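Local structure of putative sugar binding protein (Bacteroides vulgatus ATCC 8482, 3KEZ) at residues F70-T73 against G77-S80; R132-P137 against K454-Y459; F25-I30 against N113-Q118; I95-D100 against V151-T156. The protein probably binds sugars or other nutrients at the bacterial outer membrane as a calcium-binding member of the SusD family. All coordinates share one frame; numbering follows the deposited sequence. Where two conformers were deposited one is given.

Contact 1 (F70-T73 against G77-S80); sequences FNFT and GPSS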
loop_
_atom_site.group_PDB
_atom_site.type_symbol
_atom_site.label_atom_id
_atom_site.label_comp_id
_atom_site.label_asym_id
_atom_site.label_seq_id
_atom_site.Cartn_x
_atom_site.Cartn_y
_atom_site.Cartn_z
ATOM N N PHE A 70 -13.414 -12.276 7.499
ATOM C CA PHE A 70 -13.666 -12.836 6.184
ATOM C C PHE A 70 -15.129 -13.212 6.029
ATOM O O PHE A 70 -15.460 -14.353 5.700
ATOM C CB PHE A 70 -12.775 -14.056 5.953
ATOM C CG PHE A 70 -11.344 -13.739 6.012
ATOM C CD1 PHE A 70 -10.699 -13.203 4.900
ATOM C CD2 PHE A 70 -10.619 -13.931 7.185
ATOM C CE1 PHE A 70 -9.367 -12.907 4.955
ATOM C CE2 PHE A 70 -9.293 -13.618 7.244
ATOM C CZ PHE A 70 -8.659 -13.121 6.121
ATOM N N ASN A 71 -15.997 -12.243 6.275
ATOM C CA ASN A 71 -17.424 -12.475 6.363
ATOM C C ASN A 71 -18.178 -12.094 5.100
ATOM O O ASN A 71 -19.404 -12.081 5.118
ATOM C CB ASN A 71 -17.994 -11.658 7.541
ATOM C CG ASN A 71 -19.324 -12.163 8.009
ATOM O OD1 ASN A 71 -19.518 -13.365 8.125
ATOM N ND2 ASN A 71 -20.256 -11.243 8.300
ATOM N N PHE A 72 -17.503 -11.737 4.012
ATOM C CA PHE A 72 -18.239 -11.325 2.801
ATOM C C PHE A 72 -18.653 -12.502 1.927
ATOM O O PHE A 72 -17.987 -13.562 1.908
ATOM C CB PHE A 72 -17.459 -10.322 1.939
ATOM C CG PHE A 72 -17.299 -8.944 2.567
ATOM C CD1 PHE A 72 -18.394 -8.162 2.855
ATOM C CD2 PHE A 72 -16.041 -8.443 2.830
ATOM C CE1 PHE A 72 -18.244 -6.892 3.412
ATOM C CE2 PHE A 72 -15.890 -7.187 3.379
ATOM C CZ PHE A 72 -16.993 -6.411 3.669
ATOM N N THR A 73 -19.760 -12.305 1.216
ATOM C CA THR A 73 -20.292 -13.273 0.260
ATOM C C THR A 73 -20.362 -12.604 -1.093
ATOM O O THR A 73 -20.229 -11.383 -1.201
ATOM C CB THR A 73 -21.765 -13.705 0.544
ATOM O OG1 THR A 73 -22.647 -12.637 0.188
ATOM C CG2 THR A 73 -21.995 -14.119 1.997
ATOM N N GLY A 77 -20.513 -8.518 -0.840
ATOM C CA GLY A 77 -19.159 -8.022 -0.880
ATOM C C GLY A 77 -19.096 -6.582 -1.329
ATOM O O GLY A 77 -19.949 -6.136 -2.111
ATOM N N PRO A 78 -18.064 -5.843 -0.872
ATOM C CA PRO A 78 -17.955 -4.437 -1.240
ATOM C C PRO A 78 -17.683 -4.228 -2.724
ATOM O O PRO A 78 -17.080 -5.099 -3.378
ATOM C CB PRO A 78 -16.732 -3.965 -0.451
ATOM C CG PRO A 78 -15.902 -5.140 -0.336
ATOM C CD PRO A 78 -16.854 -6.309 -0.171
ATOM N N SER A 79 -18.094 -3.078 -3.244
ATOM C CA SER A 79 -17.798 -2.724 -4.635
ATOM C C SER A 79 -16.815 -1.576 -4.838
ATOM O O SER A 79 -16.383 -1.363 -5.956
ATOM C CB SER A 79 -19.084 -2.395 -5.403
ATOM O OG SER A 79 -19.701 -1.254 -4.850
ATOM N N SER A 80 -16.463 -0.845 -3.777
ATOM C CA SER A 80 -15.657 0.373 -3.863
ATOM C C SER A 80 -14.239 0.146 -4.392
ATOM O O SER A 80 -13.735 0.959 -5.130
ATOM C CB SER A 80 -15.544 1.021 -2.481
ATOM O OG SER A 80 -15.328 0.012 -1.466
#
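Phe-72 lays one face of its ring against Pro-78, while the backbones of the same two segments meet at Gly-77. Starting at the root of the side chain, Phe-72 CB packs against Gly-77 CA at 4.0 Å. Glycine suits its own place for another reason: a side-chain carbon there would crowd Thr-73 O. Next along, CG and CD1 begin to share the proline: Phe-72 CD1 still touches Gly-77 CA at 3.8 Å, and Pro-78 CD is nearly as close. From CD2, CE1 and CE2 out to CZ the partner is Pro-78 CD alone, which sits 3.6 Å from the centroid of the Phe-72 ring and only 3° off its normal. This is a CH-pi contact in which the somewhat electron-poor CD hydrogens of a proline meet the pi cloud squarely. The ring gets there because CG stands anti to the carbonyl carbon (chi1 -69°), turning it toward the segment 77-80. At the backbone, a weak hydrogen bond of 2.9 Å runs from Gly-77 N to Thr-73 O, its N-H...O angle of 127° being well short of straight. Tyr-67 of helix 65-68 meets the Phe-72 ring edge-to-face and also touches Pro-78. Replacing Phe-72 with an alanine would probably leave Pro-78 CD without its aromatic platform and Tyr-67 without its ring partner. The whole is a CH-pi contact within a single loop, the surface connection between helices 65-68 and 80-96 of the SusD-family fold.

Contact 2 (R132-P137 against K454-Y459); sequences RIFGYP and KQNPGY. With EDO (1,2-ethanediol), chain E.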
loop_
_atom_site.group_PDB
_atom_site.type_symbol
_atom_site.label_atom_id
_atom_site.label_comp_id
_atom_site.label_asym_id
_atom_site.label_seq_id
_atom_site.Cartn_x
_atom_site.Cartn_y
_atom_site.Cartn_z
ATOM N N ARG A 132 -3.878 -7.859 -6.657
ATOM C CA ARG A 132 -3.637 -8.502 -5.358
ATOM C C ARG A 132 -4.894 -8.685 -4.494
ATOM O O ARG A 132 -4.981 -9.641 -3.686
ATOM C CB ARG A 132 -2.498 -7.844 -4.583
ATOM C CG ARG A 132 -2.680 -6.450 -4.149
ATOM C CD ARG A 132 -1.375 -5.945 -3.548
ATOM N NE ARG A 132 -1.519 -4.564 -3.129
ATOM C CZ ARG A 132 -0.763 -3.925 -2.243
ATOM N NH1 ARG A 132 0.244 -4.526 -1.619
ATOM N NH2 ARG A 132 -1.049 -2.659 -1.958
ATOM N N ILE A 133 -5.882 -7.824 -4.705
ATOM C CA ILE A 133 -7.158 -7.911 -3.981
ATOM C C ILE A 133 -8.037 -9.043 -4.522
ATOM O O ILE A 133 -8.624 -9.777 -3.723
ATOM C CB ILE A 133 -7.940 -6.555 -3.960
ATOM C CG1 ILE A 133 -7.215 -5.515 -3.108
ATOM C CG2 ILE A 133 -9.436 -6.715 -3.430
ATOM C CD1 ILE A 133 -7.717 -4.060 -3.358
ATOM N N PHE A 134 -8.104 -9.186 -5.849
ATOM C CA PHE A 134 -9.083 -10.065 -6.487
ATOM C C PHE A 134 -8.507 -11.342 -7.131
ATOM O O PHE A 134 -9.285 -12.174 -7.597
ATOM C CB PHE A 134 -9.914 -9.300 -7.536
ATOM C CG PHE A 134 -10.812 -8.215 -6.937
ATOM C CD1 PHE A 134 -12.011 -8.542 -6.340
ATOM C CD2 PHE A 134 -10.415 -6.881 -6.957
ATOM C CE1 PHE A 134 -12.813 -7.562 -5.760
ATOM C CE2 PHE A 134 -11.236 -5.875 -6.411
ATOM C CZ PHE A 134 -12.401 -6.209 -5.799
ATOM N N GLY A 135 -7.185 -11.473 -7.155
ATOM C CA GLY A 135 -6.490 -12.629 -7.736
ATOM C C GLY A 135 -5.461 -13.249 -6.809
ATOM O O GLY A 135 -4.801 -12.554 -6.034
ATOM N N TYR A 136 -5.329 -14.576 -6.875
ATOM C CA TYR A 136 -4.313 -15.281 -6.102
ATOM C C TYR A 136 -2.901 -14.745 -6.388
ATOM O O TYR A 136 -2.601 -14.319 -7.500
ATOM C CB TYR A 136 -4.383 -16.795 -6.365
ATOM C CG TYR A 136 -5.581 -17.411 -5.744
ATOM C CD1 TYR A 136 -5.761 -17.379 -4.383
ATOM C CD2 TYR A 136 -6.525 -18.049 -6.504
ATOM C CE1 TYR A 136 -6.887 -17.962 -3.778
ATOM C CE2 TYR A 136 -7.638 -18.626 -5.916
ATOM C CZ TYR A 136 -7.817 -18.571 -4.562
ATOM O OH TYR A 136 -8.925 -19.153 -3.985
ATOM N N PRO A 137 -2.032 -14.738 -5.366
ATOM C CA PRO A 137 -0.649 -14.238 -5.525
ATOM C C PRO A 137 0.082 -14.921 -6.656
ATOM O O PRO A 137 -0.056 -16.139 -6.857
ATOM C CB PRO A 137 0.017 -14.607 -4.197
ATOM C CG PRO A 137 -0.872 -15.620 -3.586
ATOM C CD PRO A 137 -2.239 -15.360 -4.058
ATOM N N LYS A 454 -16.049 -13.675 -14.542
ATOM C CA LYS A 454 -16.068 -14.921 -13.782
ATOM C C LYS A 454 -15.784 -14.652 -12.301
ATOM O O LYS A 454 -14.837 -13.930 -11.940
ATOM C CB LYS A 454 -15.076 -15.917 -14.369
ATOM C CG LYS A 454 -15.062 -17.274 -13.613
ATOM C CD LYS A 454 -14.362 -18.392 -14.395
ATOM C CE LYS A 454 -14.469 -19.718 -13.629
ATOM N NZ LYS A 454 -15.913 -20.126 -13.506
ATOM N N GLN A 455 -16.629 -15.213 -11.451
ATOM C CA GLN A 455 -16.489 -15.055 -10.009
ATOM C C GLN A 455 -15.284 -15.785 -9.492
ATOM O O GLN A 455 -14.878 -16.818 -10.055
ATOM C CB GLN A 455 -17.745 -15.610 -9.325
ATOM C CG GLN A 455 -17.817 -15.425 -7.821
ATOM C CD GLN A 455 -17.662 -13.998 -7.360
ATOM O OE1 GLN A 455 -16.546 -13.534 -7.104
ATOM N NE2 GLN A 455 -18.771 -13.270 -7.309
ATOM N N ASN A 456 -14.727 -15.295 -8.386
ATOM C CA ASN A 456 -13.674 -16.016 -7.712
ATOM C C ASN A 456 -14.183 -17.343 -7.137
ATOM O O ASN A 456 -15.357 -17.465 -6.763
ATOM C CB ASN A 456 -12.995 -15.146 -6.635
ATOM C CG ASN A 456 -11.960 -14.163 -7.249
ATOM O OD1 ASN A 456 -11.245 -14.520 -8.183
ATOM N ND2 ASN A 456 -11.892 -12.929 -6.723
ATOM N N PRO A 457 -13.289 -18.338 -7.050
ATOM C CA PRO A 457 -13.644 -19.686 -6.580
ATOM C C PRO A 457 -14.084 -19.696 -5.156
ATOM O O PRO A 457 -13.610 -18.887 -4.362
ATOM C CB PRO A 457 -12.320 -20.445 -6.694
ATOM C CG PRO A 457 -11.287 -19.435 -6.551
ATOM C CD PRO A 457 -11.847 -18.241 -7.313
ATOM N N GLY A 458 -14.980 -20.611 -4.831
ATOM C CA GLY A 458 -15.446 -20.784 -3.469
ATOM C C GLY A 458 -16.617 -19.911 -3.079
ATOM O O GLY A 458 -17.206 -20.104 -2.004
ATOM N N TYR A 459 -16.987 -18.978 -3.946
ATOM C CA TYR A 459 -18.058 -18.036 -3.657
ATOM C C TYR A 459 -19.337 -18.444 -4.378
ATOM O O TYR A 459 -20.412 -18.429 -3.791
ATOM C CB TYR A 459 -17.672 -16.633 -4.107
ATOM C CG TYR A 459 -16.696 -15.936 -3.188
ATOM C CD1 TYR A 459 -17.095 -15.507 -1.913
ATOM C CD2 TYR A 459 -15.382 -15.672 -3.594
ATOM C CE1 TYR A 459 -16.202 -14.841 -1.072
ATOM C CE2 TYR A 459 -14.497 -15.036 -2.755
ATOM C CZ TYR A 459 -14.909 -14.625 -1.488
ATOM O OH TYR A 459 -13.996 -13.968 -0.655
HETATM C C1 EDO E . -8.971 -17.443 -9.231
HETATM O O1 EDO E . -8.491 -17.859 -10.520
HETATM C C2 EDO E . -8.538 -16.025 -8.829
HETATM O O2 EDO E . -7.129 -15.731 -8.944
HETATM O O HOH W 1 -11.630 -17.041 -4.095
#
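Asn-456 presents both ends of its amide to one carbonyl: ND2 donates to Phe-134 O at 2.9 Å, yet OD1 lies only 3.1 Å from that same oxygen, two acceptors side by side. Phe-134 closes helix 109-134 of this TPR-clan SusD fold, and the contact ties that helix end to the loop near the C-terminus. With CG anti to the carbonyl carbon (chi1 -80°), Asn-456 directs its amide at the helix end. The bond is bent, N-H...O 138°, and ND2 comes in tilted 25° from the carbonyl plane. Arg-163 bonds OD1, which probably offsets the closeness of the two oxygens; ND2 also donates to Leu-440 O. Asparagine suits the place because one short side chain offers a donor and an acceptor together. A leucine here would probably leave Phe-134 O without this donor and Arg-163 without its amide partner. A 1,2-ethanediol, probably from the crystallisation liquor, takes a nearly straight bond from Tyr-136 N to its O2. Farther out, Pro-457 CG meets the edge of the Tyr-136 ring, 3.5 Å from OH. A water donates to Pro-457 O at 2.7 Å and makes a weak, long link of 3.4 Å to Tyr-136 OH.

Contact 3 (F25-I30 against N113-Q118); sequences FTLNGI and NDLKGQ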
loop_
_atom_site.group_PDB
_atom_site.type_symbol
_atom_site.label_atom_id
_atom_site.label_comp_id
_atom_site.label_asym_id
_atom_site.label_seq_id
_atom_site.Cartn_x
_atom_site.Cartn_y
_atom_site.Cartn_z
ATOM N N PHE A 25 -5.496 18.920 -14.991
ATOM C CA PHE A 25 -6.853 18.843 -14.455
ATOM C C PHE A 25 -7.307 17.409 -14.265
ATOM O O PHE A 25 -7.896 17.057 -13.239
ATOM C CB PHE A 25 -7.827 19.549 -15.413
ATOM C CG PHE A 25 -9.258 19.468 -14.963
ATOM C CD1 PHE A 25 -9.748 20.355 -14.010
ATOM C CD2 PHE A 25 -10.105 18.496 -15.470
ATOM C CE1 PHE A 25 -11.058 20.284 -13.590
ATOM C CE2 PHE A 25 -11.413 18.404 -15.038
ATOM C CZ PHE A 25 -11.891 19.310 -14.097
ATOM N N THR A 26 -7.013 16.564 -15.244
ATOM C CA THR A 26 -7.380 15.170 -15.144
ATOM C C THR A 26 -6.607 14.520 -13.985
ATOM O O THR A 26 -7.206 13.778 -13.217
ATOM C CB THR A 26 -7.158 14.418 -16.469
ATOM O OG1 THR A 26 -7.830 15.117 -17.524
ATOM C CG2 THR A 26 -7.707 12.977 -16.402
ATOM N N LEU A 27 -5.307 14.825 -13.833
ATOM C CA LEU A 27 -4.521 14.239 -12.722
ATOM C C LEU A 27 -5.082 14.689 -11.369
ATOM O O LEU A 27 -5.195 13.890 -10.456
ATOM C CB LEU A 27 -3.004 14.514 -12.807
ATOM C CG LEU A 27 -2.216 13.522 -13.668
ATOM C CD1 LEU A 27 -0.783 14.070 -14.056
ATOM C CD2 LEU A 27 -2.215 12.102 -12.994
ATOM N N ASN A 28 -5.449 15.955 -11.268
ATOM C CA ASN A 28 -6.006 16.458 -10.033
ATOM C C ASN A 28 -7.255 15.686 -9.642
ATOM O O ASN A 28 -7.413 15.331 -8.476
ATOM C CB ASN A 28 -6.309 17.959 -10.138
ATOM C CG ASN A 28 -5.051 18.808 -10.307
ATOM O OD1 ASN A 28 -3.970 18.425 -9.883
ATOM N ND2 ASN A 28 -5.197 19.972 -10.929
ATOM N N GLY A 29 -8.127 15.412 -10.614
ATOM C CA GLY A 29 -9.282 14.555 -10.380
ATOM C C GLY A 29 -8.891 13.175 -9.883
ATOM O O GLY A 29 -9.520 12.641 -8.965
ATOM N N ILE A 30 -7.839 12.599 -10.481
ATOM C CA ILE A 30 -7.374 11.259 -10.091
ATOM C C ILE A 30 -6.931 11.275 -8.602
ATOM O O ILE A 30 -7.389 10.491 -7.818
ATOM C CB ILE A 30 -6.237 10.750 -11.033
ATOM C CG1 ILE A 30 -6.808 10.367 -12.412
ATOM C CG2 ILE A 30 -5.502 9.592 -10.415
ATOM C CD1 ILE A 30 -5.803 10.500 -13.590
ATOM N N ASN A 113 6.603 15.097 -19.711
ATOM C CA ASN A 113 7.046 13.750 -19.397
ATOM C C ASN A 113 6.648 13.321 -17.986
ATOM O O ASN A 113 6.222 12.180 -17.777
ATOM C CB ASN A 113 8.543 13.567 -19.656
ATOM C CG ASN A 113 8.836 13.430 -21.141
ATOM O OD1 ASN A 113 7.951 13.064 -21.924
ATOM N ND2 ASN A 113 10.042 13.770 -21.541
ATOM N N ASP A 114 6.751 14.224 -17.026
ATOM C CA ASP A 114 6.385 13.882 -15.644
ATOM C C ASP A 114 4.880 13.626 -15.486
ATOM O O ASP A 114 4.469 12.684 -14.801
ATOM C CB ASP A 114 6.807 14.989 -14.693
ATOM C CG ASP A 114 6.422 14.695 -13.272
ATOM O OD1 ASP A 114 7.111 13.874 -12.623
ATOM O OD2 ASP A 114 5.423 15.284 -12.820
ATOM N N LEU A 115 4.059 14.459 -16.134
ATOM C CA LEU A 115 2.613 14.254 -16.109
ATOM C C LEU A 115 2.285 12.865 -16.676
ATOM O O LEU A 115 1.487 12.127 -16.110
ATOM C CB LEU A 115 1.892 15.337 -16.900
ATOM C CG LEU A 115 1.899 16.810 -16.454
ATOM C CD1 LEU A 115 0.991 17.604 -17.374
ATOM C CD2 LEU A 115 1.445 16.929 -15.018
ATOM N N LYS A 116 2.873 12.527 -17.825
ATOM C CA LYS A 116 2.651 11.205 -18.397
ATOM C C LYS A 116 3.140 10.115 -17.444
ATOM O O LYS A 116 2.487 9.089 -17.280
ATOM C CB LYS A 116 3.354 11.106 -19.756
ATOM C CG LYS A 116 3.285 9.744 -20.466
ATOM C CD LYS A 116 4.070 9.788 -21.829
ATOM C CE LYS A 116 4.184 8.388 -22.439
ATOM N NZ LYS A 116 4.820 8.386 -23.779
ATOM N N GLY A 117 4.309 10.321 -16.844
ATOM C CA GLY A 117 4.825 9.383 -15.839
ATOM C C GLY A 117 3.918 9.194 -14.646
ATOM O O GLY A 117 3.754 8.090 -14.117
ATOM N N GLN A 118 3.318 10.277 -14.185
ATOM C CA GLN A 118 2.364 10.159 -13.072
ATOM C C GLN A 118 1.183 9.241 -13.436
ATOM O O GLN A 118 0.827 8.352 -12.675
ATOM C CB GLN A 118 1.884 11.540 -12.610
ATOM C CG GLN A 118 2.962 12.402 -11.956
ATOM C CD GLN A 118 2.363 13.704 -11.447
ATOM O OE1 GLN A 118 1.298 13.687 -10.858
ATOM N NE2 GLN A 118 3.045 14.814 -11.662
#
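Leu-27 reaches from helix 20-34 to helix 109-134 and lodges its CD1 methyl against Leu-115 and Gln-118, which lie three residues apart on the facing helix. Its first torsion, chi1 -86°, is swung well past the usual staggered position, and the branch carries CD1 forward to the neighbouring helix. There Leu-27 CD1 meets Leu-115 CD2 at 3.8 Å and comes within 3.6 Å of Leu-115 O, so that it rests partly on the backbone of that helix. Of the two Leu-115 methyls, CD2 is the branch that touches. Packing of this kind joins two helices of the mainly helical, TPR-clan fold of SusD proteins; Ile-95 of helix 80-96 and Ile-122 farther along helix 109-134 also press on Leu-27, which explains why a branched apolar residue belongs here. Gln-118 gives the leucine a mixed surface. Gln-118 CB lies 4.0 Å from Leu-27 CD1, and the side chain then runs extended to bring OE1 within 3.8 Å of the same methyl, its carbon stem facing Leu-27. The amide is held in place by Gln-118 NE2, which donates to Asp-114 OD2 at 2.7 Å with an angle of 160°. That oxygen lies in the amide plane of Gln-118, but the donor approaches the syn side of the carboxylate from 31° out of its plane. Both groups have a second partner: Tyr-31 OH bonds Gln-118 OE1, and Ser-185 N bonds Asp-114 OD1.

Contact 4 (I95-D100 against V151-T156); sequences ILMNVD and VKELST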
loop_
_atom_site.group_PDB
_atom_site.type_symbol
_atom_site.label_atom_id
_atom_site.label_comp_id
_atom_site.label_asym_id
_atom_site.label_seq_id
_atom_site.Cartn_x
_atom_site.Cartn_y
_atom_site.Cartn_z
ATOM N N ILE A 95 -5.609 10.268 -20.080
ATOM C CA ILE A 95 -4.370 11.018 -20.200
ATOM C C ILE A 95 -3.457 10.354 -21.227
ATOM O O ILE A 95 -2.910 11.013 -22.119
ATOM C CB ILE A 95 -3.605 11.128 -18.851
ATOM C CG1 ILE A 95 -4.272 12.156 -17.959
ATOM C CG2 ILE A 95 -2.101 11.520 -19.075
ATOM C CD1 ILE A 95 -3.853 12.064 -16.447
ATOM N N LEU A 96 -3.282 9.048 -21.086
ATOM C CA LEU A 96 -2.226 8.347 -21.832
ATOM C C LEU A 96 -2.546 8.284 -23.324
ATOM O O LEU A 96 -1.632 8.342 -24.138
ATOM C CB LEU A 96 -1.937 6.966 -21.220
ATOM C CG LEU A 96 -1.249 7.107 -19.860
ATOM C CD1 LEU A 96 -1.158 5.783 -19.124
ATOM C CD2 LEU A 96 0.155 7.825 -20.050
HETATM N N MSE A 97 -3.837 8.240 -23.676
HETATM C CA MSE A 97 -4.233 8.208 -25.065
HETATM C C MSE A 97 -4.109 9.585 -25.737
HETATM O O MSE A 97 -4.212 9.699 -26.965
HETATM C CB MSE A 97 -5.682 7.709 -25.193
HETATM C CG MSE A 97 -5.912 6.262 -24.797
HETATM SE SE MSE A 97 -7.825 5.906 -24.766
HETATM C CE MSE A 97 -8.103 5.712 -26.636
ATOM N N ASN A 98 -3.871 10.626 -24.955
ATOM C CA ASN A 98 -3.905 11.985 -25.483
ATOM C C ASN A 98 -2.624 12.761 -25.312
ATOM O O ASN A 98 -2.270 13.564 -26.174
ATOM C CB ASN A 98 -5.088 12.743 -24.865
ATOM C CG ASN A 98 -6.390 12.357 -25.498
ATOM O OD1 ASN A 98 -6.748 12.864 -26.561
ATOM N ND2 ASN A 98 -7.092 11.420 -24.882
ATOM N N VAL A 99 -1.897 12.477 -24.239
ATOM C CA VAL A 99 -0.788 13.311 -23.855
ATOM C C VAL A 99 0.284 13.423 -24.929
ATOM O O VAL A 99 0.891 14.485 -25.070
ATOM C CB VAL A 99 -0.133 12.868 -22.500
ATOM C CG1 VAL A 99 0.477 11.489 -22.622
ATOM C CG2 VAL A 99 0.895 13.886 -22.081
ATOM N N ASP A 100 0.545 12.350 -25.665
ATOM C CA ASP A 100 1.614 12.381 -26.679
ATOM C C ASP A 100 1.183 13.085 -27.975
ATOM O O ASP A 100 2.007 13.407 -28.798
ATOM C CB ASP A 100 2.099 10.964 -26.996
ATOM C CG ASP A 100 2.800 10.305 -25.813
ATOM O OD1 ASP A 100 3.431 11.024 -25.006
ATOM O OD2 ASP A 100 2.741 9.063 -25.713
ATOM N N VAL A 151 -7.751 -2.922 -18.768
ATOM C CA VAL A 151 -8.487 -1.914 -19.506
ATOM C C VAL A 151 -7.532 -0.786 -19.796
ATOM O O VAL A 151 -7.061 -0.118 -18.885
ATOM C CB VAL A 151 -9.655 -1.396 -18.652
ATOM C CG1 VAL A 151 -10.397 -0.272 -19.389
ATOM C CG2 VAL A 151 -10.596 -2.554 -18.286
ATOM N N LYS A 152 -7.228 -0.576 -21.067
ATOM C CA LYS A 152 -6.239 0.418 -21.462
ATOM C C LYS A 152 -6.825 1.526 -22.344
ATOM O O LYS A 152 -6.123 2.480 -22.703
ATOM C CB LYS A 152 -5.059 -0.285 -22.158
ATOM C CG LYS A 152 -4.122 -0.957 -21.144
ATOM C CD LYS A 152 -3.095 -1.840 -21.749
ATOM C CE LYS A 152 -1.899 -1.060 -22.226
ATOM N NZ LYS A 152 -0.903 -2.038 -22.720
ATOM N N GLU A 153 -8.091 1.378 -22.728
ATOM C CA GLU A 153 -8.787 2.437 -23.442
ATOM C C GLU A 153 -10.018 2.907 -22.637
ATOM O O GLU A 153 -10.142 2.611 -21.450
ATOM C CB GLU A 153 -9.111 1.962 -24.855
ATOM C CG GLU A 153 -7.856 1.482 -25.596
ATOM C CD GLU A 153 -8.137 1.019 -27.017
ATOM O OE1 GLU A 153 -8.888 0.026 -27.194
ATOM O OE2 GLU A 153 -7.584 1.634 -27.950
ATOM N N LEU A 154 -10.900 3.680 -23.261
ATOM C CA LEU A 154 -12.011 4.266 -22.541
ATOM C C LEU A 154 -13.237 3.359 -22.673
ATOM O O LEU A 154 -13.600 2.891 -23.767
ATOM C CB LEU A 154 -12.311 5.686 -23.054
ATOM C CG LEU A 154 -11.163 6.706 -23.005
ATOM C CD1 LEU A 154 -11.673 8.086 -23.481
ATOM C CD2 LEU A 154 -10.446 6.750 -21.577
ATOM N N SER A 155 -13.887 3.136 -21.558
ATOM C CA SER A 155 -15.087 2.318 -21.496
ATOM C C SER A 155 -16.314 2.977 -22.146
ATOM O O SER A 155 -16.445 4.194 -22.162
ATOM C CB SER A 155 -15.388 2.048 -20.022
ATOM O OG SER A 155 -14.375 1.201 -19.493
ATOM N N THR A 156 -17.179 2.157 -22.709
ATOM C CA THR A 156 -18.495 2.579 -23.206
ATOM C C THR A 156 -19.504 1.637 -22.603
ATOM O O THR A 156 -19.118 0.661 -21.950
ATOM C CB THR A 156 -18.632 2.396 -24.721
ATOM O OG1 THR A 156 -18.671 0.988 -25.021
ATOM C CG2 THR A 156 -17.488 3.116 -25.474
#
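Met-97, carrying selenium in place of sulfur as selenomethionine, points from the segment 95-100 across to the loop 151-156 and meets it chiefly through that one heavy atom. CG is anti to the carbonyl carbon (chi1 -67°) and chi2 continues extended at 171°, so the chain runs outward until SE lies over the backbone of Glu-153, 3.8 Å from its CA. At chi3 the chain bends (79°), and the terminal methyl CE turns along the Glu-153 side, 4.3 Å from its CB. Leu-154 crosses the selenomethionine at a slant: its CG approaches SE to 3.9 Å, and its CD2 branch follows at 4.2 Å. Nearer the root, Met-97 CG passes Lys-152 O at 4.3 Å. Glu-153 contributes carbon to this contact, with CB 4.1 Å from Met-97 SE. Lys-152 sends its charged end to Glu-172 instead. A long, flexible, unbranched residue fits here because it can drape over a loop with no regular shape, and the leucine offers it a branched apolar neighbour. The loop, which leads from helix 138-141 toward helix 166-183, also meets helix 80-96 one turn or more back: Gln-90 and Asn-93 bond Glu-153 O, and Leu-154 touches Leu-94. Between the two segments themselves there is no hydrogen bond. The chemistry therefore implies a surface cover built on shape and dispersion, through methionine's soft chalcogen, with selenium here standing in for the natural sulfur, while the directional hold on the loop comes from the amide side chains of the preceding helical turns.

Contact 3 is the buried one, contact 2 is partly buried, and contacts 1 and 4 lie at the surface. Contacts 3 and 4 adjoin: Ile-95 packs on Leu-27 and Ile-30, and a salt bridge joins Asp-100 to Lys-116, so apolar core passes into charge at the rim. Contacts 2 and 3 use helix 109-134 at well-separated places, their centres about 30 Å apart. Contact 1 touches contact 2 where Phe-72 O packs on Tyr-459. The chemistry follows position: apolar helix packing in contact 3, side-chain amide bonding at a helix end in contact 2, a CH-pi contact within one loop in contact 1, and undirected thioether-type (here selenomethionine) packing in contact 4.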